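Local structure of glutathione S-transferase (6J3F) at residues Q6-P11 with I41-P46; I74-T79 with A90-K95; N13-K18 with V218-G223. The protein binds glutathione and probably catalyses its transfer to electrophilic substrates, possibly ether-linked aromatic compounds. All blocks are in the same frame, centred on the assembly; numbering follows the deposited sequence.

Contact 1: Q6-P11 with I41-P46. With GSH (glutathione), chain C; EDO (1,2-ethanediol), chain D.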
loop_
_atom_site.group_PDB
_atom_site.type_symbol
_atom_site.label_atom_id
_atom_site.label_comp_id
_atom_site.label_asym_id
_atom_site.label_seq_id
_atom_site.Cartn_x
_atom_site.Cartn_y
_atom_site.Cartn_z
ATOM N N GLN A 6 -30.223 1.713 7.030
ATOM C CA GLN A 6 -30.517 1.633 5.608
ATOM C C GLN A 6 -29.212 1.637 4.826
ATOM O O GLN A 6 -28.398 2.561 4.954
ATOM C CB GLN A 6 -31.432 2.772 5.171
ATOM C CG GLN A 6 -32.803 2.600 5.765
ATOM C CD GLN A 6 -33.332 3.890 6.277
ATOM O OE1 GLN A 6 -33.343 4.890 5.550
ATOM N NE2 GLN A 6 -33.765 3.901 7.545
ATOM N N PHE A 7 -29.032 0.599 4.022
ATOM C CA PHE A 7 -27.812 0.334 3.284
ATOM C C PHE A 7 -28.119 0.497 1.800
ATOM O O PHE A 7 -28.949 -0.236 1.253
ATOM C CB PHE A 7 -27.316 -1.073 3.620
ATOM C CG PHE A 7 -26.226 -1.573 2.734
ATOM C CD1 PHE A 7 -25.055 -0.847 2.572
ATOM C CD2 PHE A 7 -26.351 -2.796 2.095
ATOM C CE1 PHE A 7 -24.038 -1.319 1.765
ATOM C CE2 PHE A 7 -25.341 -3.280 1.286
ATOM C CZ PHE A 7 -24.182 -2.541 1.115
ATOM N N TYR A 8 -27.457 1.458 1.159
ATOM C CA TYR A 8 -27.729 1.811 -0.230
ATOM C C TYR A 8 -26.779 1.044 -1.143
ATOM O O TYR A 8 -25.554 1.149 -0.991
ATOM C CB TYR A 8 -27.591 3.322 -0.421
ATOM C CG TYR A 8 -28.603 4.090 0.408
ATOM C CD1 TYR A 8 -28.482 4.187 1.793
ATOM C CD2 TYR A 8 -29.694 4.705 -0.189
ATOM C CE1 TYR A 8 -29.432 4.881 2.558
ATOM C CE2 TYR A 8 -30.620 5.418 0.557
ATOM C CZ TYR A 8 -30.509 5.478 1.925
ATOM O OH TYR A 8 -31.455 6.172 2.648
ATOM N N ASP A 9 -27.346 0.276 -2.081
ATOM C CA ASP A 9 -26.622 -0.655 -2.944
ATOM C C ASP A 9 -27.067 -0.412 -4.382
ATOM O O ASP A 9 -28.063 0.277 -4.634
ATOM C CB ASP A 9 -26.882 -2.125 -2.530
ATOM C CG ASP A 9 -25.728 -3.096 -2.899
ATOM O OD1 ASP A 9 -24.940 -2.821 -3.823
ATOM O OD2 ASP A 9 -25.625 -4.176 -2.273
ATOM N N ILE A 10 -26.322 -0.981 -5.325
ATOM C CA ILE A 10 -26.609 -0.910 -6.754
ATOM C C ILE A 10 -27.057 -2.294 -7.218
ATOM O O ILE A 10 -26.286 -3.257 -7.113
ATOM C CB ILE A 10 -25.385 -0.444 -7.556
ATOM C CG1 ILE A 10 -24.778 0.812 -6.942
ATOM C CG2 ILE A 10 -25.759 -0.236 -9.001
ATOM C CD1 ILE A 10 -23.555 1.319 -7.675
ATOM N N PRO A 11 -28.259 -2.441 -7.761
ATOM C CA PRO A 11 -28.706 -3.755 -8.230
ATOM C C PRO A 11 -28.096 -4.128 -9.572
ATOM O O PRO A 11 -27.829 -3.274 -10.426
ATOM C CB PRO A 11 -30.217 -3.566 -8.372
ATOM C CG PRO A 11 -30.303 -2.147 -8.864
ATOM C CD PRO A 11 -29.259 -1.399 -8.043
ATOM N N ILE A 41 -31.595 -0.833 0.145
ATOM C CA ILE A 41 -32.457 -0.140 -0.804
ATOM C C ILE A 41 -31.654 0.148 -2.070
ATOM O O ILE A 41 -30.567 0.734 -2.008
ATOM C CB ILE A 41 -33.105 1.128 -0.201
ATOM C CG1 ILE A 41 -32.242 2.358 -0.248
ATOM C CG2 ILE A 41 -33.459 0.951 1.289
ATOM C CD1 ILE A 41 -32.953 3.426 0.501
ATOM N N TRP A 42 -32.184 -0.297 -3.211
ATOM C CA TRP A 42 -31.441 -0.384 -4.461
ATOM C C TRP A 42 -31.525 0.913 -5.253
ATOM O O TRP A 42 -32.611 1.458 -5.452
ATOM C CB TRP A 42 -31.970 -1.539 -5.307
ATOM C CG TRP A 42 -31.947 -2.841 -4.589
ATOM C CD1 TRP A 42 -32.995 -3.441 -3.958
ATOM C CD2 TRP A 42 -30.818 -3.715 -4.415
ATOM N NE1 TRP A 42 -32.591 -4.634 -3.399
ATOM C CE2 TRP A 42 -31.260 -4.825 -3.664
ATOM C CE3 TRP A 42 -29.479 -3.666 -4.818
ATOM C CZ2 TRP A 42 -30.410 -5.883 -3.315
ATOM C CZ3 TRP A 42 -28.633 -4.723 -4.464
ATOM C CH2 TRP A 42 -29.106 -5.812 -3.723
ATOM N N VAL A 43 -30.377 1.381 -5.732
ATOM C CA VAL A 43 -30.263 2.623 -6.487
ATOM C C VAL A 43 -29.488 2.338 -7.768
ATOM O O VAL A 43 -28.397 1.751 -7.720
ATOM C CB VAL A 43 -29.538 3.712 -5.677
ATOM C CG1 VAL A 43 -29.581 5.019 -6.414
ATOM C CG2 VAL A 43 -30.100 3.817 -4.261
ATOM N N GLU A 44 -30.043 2.756 -8.905
ATOM C CA GLU A 44 -29.317 2.692 -10.163
ATOM C C GLU A 44 -28.230 3.758 -10.174
ATOM O O GLU A 44 -28.340 4.787 -9.498
ATOM C CB GLU A 44 -30.272 2.892 -11.354
ATOM C CG GLU A 44 -31.515 1.993 -11.343
ATOM C CD GLU A 44 -31.236 0.559 -11.799
ATOM O OE1 GLU A 44 -30.163 0.309 -12.395
ATOM O OE2 GLU A 44 -32.094 -0.322 -11.567
ATOM N N TYR A 45 -27.171 3.501 -10.945
ATOM C CA TYR A 45 -26.047 4.419 -11.083
ATOM C C TYR A 45 -26.503 5.855 -11.306
ATOM O O TYR A 45 -26.155 6.726 -10.498
ATOM C CB TYR A 45 -25.115 3.995 -12.221
ATOM C CG TYR A 45 -23.952 3.096 -11.824
ATOM C CD1 TYR A 45 -24.106 1.719 -11.753
ATOM C CD2 TYR A 45 -22.693 3.626 -11.562
ATOM C CE1 TYR A 45 -23.044 0.892 -11.405
ATOM C CE2 TYR A 45 -21.616 2.810 -11.216
ATOM C CZ TYR A 45 -21.799 1.445 -11.138
ATOM O OH TYR A 45 -20.748 0.624 -10.809
ATOM N N PRO A 46 -27.292 6.161 -12.344
ATOM C CA PRO A 46 -27.600 7.574 -12.614
ATOM C C PRO A 46 -28.333 8.285 -11.473
ATOM O O PRO A 46 -28.381 9.520 -11.477
ATOM C CB PRO A 46 -28.471 7.501 -13.872
ATOM C CG PRO A 46 -29.139 6.169 -13.759
ATOM C CD PRO A 46 -28.091 5.270 -13.218
HETATM N N1 GSH C . -13.910 4.560 -2.036
HETATM C CA1 GSH C . -15.292 4.162 -2.221
HETATM C C1 GSH C . -15.655 3.073 -1.239
HETATM O O11 GSH C . -16.813 3.055 -0.747
HETATM O O12 GSH C . -14.784 2.224 -0.931
HETATM C CB1 GSH C . -15.509 3.732 -3.672
HETATM C CG1 GSH C . -16.986 3.462 -3.917
HETATM C CD1 GSH C . -17.331 3.344 -5.387
HETATM O OE1 GSH C . -16.549 3.718 -6.248
HETATM N N2 GSH C . -18.525 2.820 -5.642
HETATM C CA2 GSH C . -19.075 2.725 -6.983
HETATM C C2 GSH C . -19.996 3.870 -7.325
HETATM O O2 GSH C . -20.960 4.114 -6.619
HETATM C CB2 GSH C . -19.828 1.405 -7.130
HETATM S SG2 GSH C . -18.708 -0.019 -7.181
HETATM N N3 GSH C . -19.714 4.589 -8.412
HETATM C CA3 GSH C . -20.559 5.688 -8.847
HETATM C C3 GSH C . -20.297 6.143 -10.272
HETATM O O31 GSH C . -19.421 5.556 -10.958
HETATM O O32 GSH C . -20.976 7.100 -10.720
HETATM C C1 EDO D . -16.281 -0.640 -10.308
HETATM O O1 EDO D . -14.872 -0.490 -10.112
HETATM C C2 EDO D . -16.921 0.718 -10.085
HETATM O O2 EDO D . -18.344 0.572 -9.995
HETATM O O HOH W 1 -28.467 -1.751 -12.405
#

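Contact 2: I74-T79 with A90-K95. With EDO (1,2-ethanediol), chain F.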
loop_
_atom_site.group_PDB
_atom_site.type_symbol
_atom_site.label_atom_id
_atom_site.label_comp_id
_atom_site.label_asym_id
_atom_site.label_seq_id
_atom_site.Cartn_x
_atom_site.Cartn_y
_atom_site.Cartn_z
ATOM N N ILE A 74 -24.566 4.279 4.213
ATOM C CA ILE A 74 -25.558 3.855 5.189
ATOM C C ILE A 74 -26.122 5.083 5.878
ATOM O O ILE A 74 -25.430 6.091 6.057
ATOM C CB ILE A 74 -25.006 2.859 6.238
ATOM C CG1 ILE A 74 -23.914 3.509 7.083
ATOM C CG2 ILE A 74 -24.555 1.567 5.561
ATOM C CD1 ILE A 74 -23.724 2.865 8.426
ATOM N N HIS A 75 -27.400 4.991 6.252
ATOM C CA HIS A 75 -28.037 5.929 7.167
ATOM C C HIS A 75 -28.484 5.168 8.402
ATOM O O HIS A 75 -29.157 4.139 8.289
ATOM C CB HIS A 75 -29.245 6.641 6.547
ATOM C CG HIS A 75 -29.953 7.549 7.507
ATOM N ND1 HIS A 75 -29.468 8.795 7.850
ATOM C CD2 HIS A 75 -31.091 7.381 8.224
ATOM C CE1 HIS A 75 -30.279 9.358 8.729
ATOM N NE2 HIS A 75 -31.274 8.523 8.968
ATOM N N ASP A 76 -28.126 5.695 9.575
ATOM C CA ASP A 76 -28.394 5.089 10.878
ATOM C C ASP A 76 -29.502 5.860 11.594
ATOM O O ASP A 76 -29.216 6.847 12.289
ATOM C CB ASP A 76 -27.114 5.089 11.713
ATOM C CG ASP A 76 -27.160 4.109 12.863
ATOM O OD1 ASP A 76 -28.266 3.646 13.216
ATOM O OD2 ASP A 76 -26.081 3.809 13.413
ATOM N N PRO A 77 -30.779 5.460 11.464
ATOM C CA PRO A 77 -31.844 6.234 12.128
ATOM C C PRO A 77 -31.647 6.320 13.624
ATOM O O PRO A 77 -32.032 7.321 14.237
ATOM C CB PRO A 77 -33.128 5.470 11.761
ATOM C CG PRO A 77 -32.671 4.089 11.447
ATOM C CD PRO A 77 -31.310 4.244 10.820
ATOM N N SER A 78 -31.010 5.304 14.214
ATOM C CA SER A 78 -30.682 5.326 15.631
ATOM C C SER A 78 -29.854 6.554 16.007
ATOM O O SER A 78 -30.021 7.112 17.098
ATOM C CB SER A 78 -29.947 4.040 15.995
ATOM O OG SER A 78 -28.738 4.314 16.675
ATOM N N THR A 79 -28.959 7.000 15.127
ATOM C CA THR A 79 -28.128 8.159 15.425
ATOM C C THR A 79 -28.370 9.355 14.526
ATOM O O THR A 79 -27.826 10.423 14.811
ATOM C CB THR A 79 -26.639 7.803 15.326
ATOM O OG1 THR A 79 -26.215 7.881 13.952
ATOM C CG2 THR A 79 -26.401 6.402 15.851
ATOM N N ALA A 90 -17.100 1.153 7.940
ATOM C CA ALA A 90 -16.536 0.210 8.910
ATOM C C ALA A 90 -16.034 0.917 10.164
ATOM O O ALA A 90 -16.255 0.434 11.276
ATOM C CB ALA A 90 -15.388 -0.605 8.302
ATOM N N ARG A 91 -15.321 2.038 10.011
ATOM C CA ARG A 91 -14.906 2.776 11.201
ATOM C C ARG A 91 -16.122 3.264 11.978
ATOM O O ARG A 91 -16.165 3.144 13.206
ATOM C CB ARG A 91 -13.990 3.945 10.829
ATOM C CG ARG A 91 -12.572 3.535 10.429
ATOM C CD ARG A 91 -11.706 4.744 10.048
ATOM N NE ARG A 91 -10.333 4.351 9.744
ATOM C CZ ARG A 91 -9.945 3.745 8.618
ATOM N NH1 ARG A 91 -10.834 3.472 7.676
ATOM N NH2 ARG A 91 -8.666 3.411 8.425
ATOM N N TYR A 92 -17.140 3.789 11.278
ATOM C CA TYR A 92 -18.331 4.265 11.974
ATOM C C TYR A 92 -19.023 3.135 12.727
ATOM O O TYR A 92 -19.474 3.328 13.859
ATOM C CB TYR A 92 -19.309 4.922 11.004
ATOM C CG TYR A 92 -20.666 5.120 11.631
ATOM C CD1 TYR A 92 -20.927 6.230 12.434
ATOM C CD2 TYR A 92 -21.685 4.182 11.453
ATOM C CE1 TYR A 92 -22.169 6.407 13.040
ATOM C CE2 TYR A 92 -22.939 4.354 12.047
ATOM C CZ TYR A 92 -23.173 5.468 12.847
ATOM O OH TYR A 92 -24.407 5.642 13.450
ATOM N N LEU A 93 -19.112 1.946 12.122
ATOM C CA LEU A 93 -19.789 0.837 12.793
ATOM C C LEU A 93 -18.998 0.344 14.002
ATOM O O LEU A 93 -19.593 -0.040 15.019
ATOM C CB LEU A 93 -20.035 -0.305 11.813
ATOM C CG LEU A 93 -21.003 0.045 10.684
ATOM C CD1 LEU A 93 -21.195 -1.137 9.734
ATOM C CD2 LEU A 93 -22.336 0.533 11.254
ATOM N N ASP A 94 -17.660 0.347 13.913
ATOM C CA ASP A 94 -16.814 -0.038 15.046
ATOM C C ASP A 94 -17.087 0.834 16.277
ATOM O O ASP A 94 -17.344 0.317 17.369
ATOM C CB ASP A 94 -15.329 0.058 14.667
ATOM C CG ASP A 94 -14.785 -1.210 14.018
ATOM O OD1 ASP A 94 -15.467 -2.257 14.033
ATOM O OD2 ASP A 94 -13.640 -1.160 13.507
ATOM N N LYS A 95 -17.001 2.164 16.128
ATOM C CA LYS A 95 -17.174 3.033 17.284
ATOM C C LYS A 95 -18.622 3.064 17.759
ATOM O O LYS A 95 -18.869 3.179 18.960
ATOM C CB LYS A 95 -16.690 4.454 16.982
ATOM C CG LYS A 95 -17.603 5.235 16.074
ATOM C CD LYS A 95 -17.336 6.746 16.098
ATOM C CE LYS A 95 -18.149 7.455 14.986
ATOM N NZ LYS A 95 -18.023 8.948 14.976
HETATM C C1 EDO F . -8.761 1.803 5.850
HETATM O O1 EDO F . -8.995 3.078 5.250
HETATM C C2 EDO F . -9.440 0.656 5.096
HETATM O O2 EDO F . -8.467 -0.289 4.599
#

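Contact 3: N13-K18 with V218-G223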
loop_
_atom_site.group_PDB
_atom_site.type_symbol
_atom_site.label_atom_id
_atom_site.label_comp_id
_atom_site.label_asym_id
_atom_site.label_seq_id
_atom_site.Cartn_x
_atom_site.Cartn_y
_atom_site.Cartn_z
ATOM N N ASN A 13 -27.764 -7.958 -12.371
ATOM C CA ASN A 13 -28.421 -9.180 -12.815
ATOM C C ASN A 13 -27.516 -10.412 -12.784
ATOM O O ASN A 13 -27.949 -11.487 -13.208
ATOM C CB ASN A 13 -28.994 -8.975 -14.227
ATOM C CG ASN A 13 -30.083 -7.897 -14.273
ATOM O OD1 ASN A 13 -31.160 -8.080 -13.715
ATOM N ND2 ASN A 13 -29.808 -6.784 -14.949
ATOM N N ALA A 14 -26.278 -10.299 -12.297
ATOM C CA ALA A 14 -25.387 -11.462 -12.325
ATOM C C ALA A 14 -25.848 -12.563 -11.374
ATOM O O ALA A 14 -25.582 -13.743 -11.621
ATOM C CB ALA A 14 -23.953 -11.048 -11.990
ATOM N N THR A 15 -26.527 -12.204 -10.294
ATOM C CA THR A 15 -27.040 -13.166 -9.337
ATOM C C THR A 15 -28.506 -12.869 -9.071
ATOM O O THR A 15 -28.958 -11.732 -9.243
ATOM C CB THR A 15 -26.295 -13.128 -7.985
ATOM O OG1 THR A 15 -26.424 -11.820 -7.407
ATOM C CG2 THR A 15 -24.810 -13.523 -8.114
ATOM N N PRO A 16 -29.270 -13.880 -8.655
ATOM C CA PRO A 16 -30.641 -13.626 -8.184
ATOM C C PRO A 16 -30.745 -12.526 -7.144
ATOM O O PRO A 16 -31.635 -11.672 -7.248
ATOM C CB PRO A 16 -31.063 -14.981 -7.597
ATOM C CG PRO A 16 -29.960 -15.973 -7.976
ATOM C CD PRO A 16 -29.051 -15.301 -8.951
ATOM N N ASP A 17 -29.864 -12.518 -6.138
ATOM C CA ASP A 17 -30.036 -11.590 -5.020
ATOM C C ASP A 17 -29.729 -10.141 -5.382
ATOM O O ASP A 17 -29.917 -9.263 -4.534
ATOM C CB ASP A 17 -29.175 -12.013 -3.828
ATOM C CG ASP A 17 -27.683 -12.072 -4.158
ATOM O OD1 ASP A 17 -27.237 -11.501 -5.171
ATOM O OD2 ASP A 17 -26.938 -12.686 -3.380
ATOM N N LYS A 18 -29.245 -9.880 -6.596
ATOM C CA LYS A 18 -29.020 -8.567 -7.190
ATOM C C LYS A 18 -27.718 -7.921 -6.705
ATOM O O LYS A 18 -27.329 -6.887 -7.254
ATOM C CB LYS A 18 -30.189 -7.587 -6.951
ATOM C CG LYS A 18 -31.515 -8.059 -7.536
ATOM C CD LYS A 18 -32.709 -7.444 -6.812
ATOM C CE LYS A 18 -32.932 -5.991 -7.214
ATOM N NZ LYS A 18 -34.374 -5.682 -7.462
ATOM N N VAL A 218 -15.744 -10.574 -8.656
ATOM C CA VAL A 218 -15.233 -11.315 -9.798
ATOM C C VAL A 218 -15.993 -12.628 -9.954
ATOM O O VAL A 218 -16.411 -12.990 -11.060
ATOM C CB VAL A 218 -13.711 -11.519 -9.646
ATOM C CG1 VAL A 218 -13.172 -12.387 -10.758
ATOM C CG2 VAL A 218 -12.984 -10.159 -9.624
ATOM N N LYS A 219 -16.230 -13.339 -8.850
ATOM C CA LYS A 219 -16.906 -14.628 -8.952
ATOM C C LYS A 219 -18.329 -14.453 -9.472
ATOM O O LYS A 219 -18.755 -15.160 -10.389
ATOM C CB LYS A 219 -16.898 -15.342 -7.602
ATOM C CG LYS A 219 -17.492 -16.746 -7.627
ATOM C CD LYS A 219 -17.456 -17.376 -6.230
ATOM C CE LYS A 219 -18.088 -18.760 -6.181
ATOM N NZ LYS A 219 -18.069 -19.333 -4.805
ATOM N N ARG A 220 -19.064 -13.477 -8.932
ATOM C CA ARG A 220 -20.472 -13.328 -9.309
ATOM C C ARG A 220 -20.638 -12.816 -10.738
ATOM O O ARG A 220 -21.532 -13.271 -11.468
ATOM C CB ARG A 220 -21.169 -12.409 -8.318
ATOM C CG ARG A 220 -21.409 -13.083 -6.988
ATOM C CD ARG A 220 -21.810 -12.113 -5.919
ATOM N NE ARG A 220 -22.226 -12.830 -4.718
ATOM C CZ ARG A 220 -23.491 -12.980 -4.345
ATOM N NH1 ARG A 220 -24.466 -12.440 -5.061
ATOM N NH2 ARG A 220 -23.780 -13.654 -3.246
ATOM N N VAL A 221 -19.779 -11.896 -11.167
ATOM C CA VAL A 221 -19.979 -11.225 -12.450
ATOM C C VAL A 221 -19.341 -11.985 -13.605
ATOM O O VAL A 221 -19.916 -12.055 -14.698
ATOM C CB VAL A 221 -19.459 -9.785 -12.364
ATOM C CG1 VAL A 221 -19.427 -9.153 -13.740
ATOM C CG2 VAL A 221 -20.341 -8.988 -11.435
ATOM N N LEU A 222 -18.143 -12.548 -13.421
ATOM C CA LEU A 222 -17.659 -13.501 -14.417
ATOM C C LEU A 222 -18.445 -14.806 -14.356
ATOM O O LEU A 222 -18.612 -15.471 -15.382
ATOM C CB LEU A 222 -16.162 -13.769 -14.243
ATOM C CG LEU A 222 -15.283 -12.551 -14.529
ATOM C CD1 LEU A 222 -13.836 -12.918 -14.694
ATOM C CD2 LEU A 222 -15.781 -11.812 -15.752
ATOM N N GLY A 223 -18.948 -15.180 -13.180
ATOM C CA GLY A 223 -19.752 -16.371 -13.042
ATOM C C GLY A 223 -18.991 -17.505 -12.379
ATOM O O GLY A 223 -17.815 -17.754 -12.664
#

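Contact 1: Q6-P11 with I41-P46
Ile-10 lays its CD1 over one face of the Tyr-45 ring, 4.0 Å from the ring centroid and displaced toward the rim. Its CG1 stands anti to the carbonyl carbon (chi1 -49°) and the chain runs on extended, which sets CD1 over the ring and also within touch of CB2 of the bound glutathione. The edge of Tyr-45 meets the glutathione carboxylate oxygen O31, and its OH donates to O2 of a 1,2-ethanediol, probably from the crystallisation liquor, at 2.5 Å. With an alanine in place of Tyr-45, Ile-10 CD1 would probably lose the ring it rests on, and a gap would open beside the glycine end of glutathione.

Behind this buried corner, strands 5-9 and 38-42 pair in parallel, the two strands of the beta-alpha-beta unit of the thioredoxin-like domain, connected through helix 22-34. Ile-41 N donates to Phe-7 O at 2.9 Å, Asp-9 N to Ile-41 O at 3.3 Å, and Val-43 N to Asp-9 O at 2.8 Å. Asp-9 lies beside Trp-42, carboxylate and indole planes 24° apart; its OD1 takes Ile-10 N and Thr-24 OG1, and OD2 is salt-bridged to Arg-28. Pro-11 packs closely as it slides past the indole, CB 3.6 Å from Trp-42 CE3.

The partly exposed side, at Glu-44, is looser. Glu-44 touches Pro-11 only lightly, OE2 against CG, and a water bridges the two, donating to Pro-11 O at 2.6 Å and to Glu-44 OE1 at 2.7 Å. That carboxylate is also tied to the helical domain, OE1 by Ser-143 OG and OE2 by Asn-140 ND2.

Contact 2: I74-T79 with A90-K95
Tyr-92 OH is gripped from two directions: it donates to Asp-76 OD2 in a very short bond of 2.5 Å and accepts from Thr-79 OG1 at 2.9 Å. The strand 73-76 and the helix 86-96 that meet here belong to the second, beta-beta-alpha half of the thioredoxin-like fold, in which a hairpin of strands 73-76 and 81-84 leads into a helix packed against the sheet. The axes of the short pieces 74-76 and 90-95 run 11.1 Å apart and only 23° from parallel. Tyr-92 spans the gap and puts its hydroxyl at the hairpin turn.

Tyr-92 CG lies anti to the backbone N (chi1 166°), and the ring reaches out toward the strand. Asp-76 OD2 comes in at the ring edge, in its plane, while the carboxylate as a whole is turned 85° to the ring. Thr-79 points back at the tyrosine, and its OG1 stands at roughly a right angle to Asp-76 OD2 about the hydroxyl; its CG2 is also close, 3.2 Å from Tyr-92 OH. Both partners are held in turn: Asp-76 OD2 has a second bond with Tyr-97 OH, and Thr-79 OG1 one with Lys-81 N. The turn that brings them together is closed by Thr-79 N to Asp-76 O at 2.9 Å, with a weak bond from Ser-78 N to Asp-76 OD1 besides. The tyrosine hydroxyl, though its residue is buried, thus has both a donor and an acceptor.

Closer to the helix backbone, the contact is apolar. Leu-93 also packs on helix 22-34, through Thr-30 and Leu-31. One methyl of the strand joins the two helix residues: Ile-74 CD1 sits 3.9 Å from Tyr-92 CD2 and 3.9 Å from Leu-93 CD2.

Contact 3: N13-K18 with V218-G223
Arg-220, near the end of helix 206-222, passes across Thr-15 and ends in a salt bridge with Asp-17. It ties the helical C-terminal domain to the loop that follows strand 5-9 of the thioredoxin-like domain, here folded into a type I beta turn from Thr-15 to Lys-18. Arg-220 CB lies 3.8 Å from Thr-15 CG2; the same methyl is set against the next two carbons, 3.6 Å from Arg-220 CG and 4.0 Å from Arg-220 CD, where the chain is extended from CG to NE. At the tip, Arg-220 NH1 donates to both carboxylate oxygens, to Asp-17 OD1 at 2.9 Å and to Asp-17 OD2 at 3.0 Å, each through its syn lone pair. Arg-220 NH2 adds a weak bond to OD2 of Asp-17 at 3.3 Å and also has a salt bridge with Glu-251. Guanidinium and carboxylate planes lie only 5° apart, nearly coplanar. Asp-17 OD1 also accepts from Ala-19 N and from Thr-15 OG1, the latter at a doubtfully short distance. Just ahead of the turn, Ala-14 CB comes close to the helix backbone, 3.3 Å from Arg-220 O and 4.2 Å from Val-221 CG2.

How the contacts relate
Contact 1 is the common neighbour of the other two. Its strand 5-9 lies next to strand 73-76 of contact 2 in one sheet, where Gln-6 O and His-75 N, 2.9 Å apart, probably form a hydrogen bond and Phe-7 packs on Ile-74. On its other flank, Trp-42 packs on the backbone of Asp-17 and has a cation-pi contact with Lys-18, so the turn of contact 3 touches contact 1. Their centres are about 16 Å apart, against about 27 Å between contacts 2 and 3. Contact 1 touches glutathione directly; the side chain of Ile-74 in contact 2 is about 10 Å from the bound glutathione, and the side chain of Val-221 in contact 3 is as far.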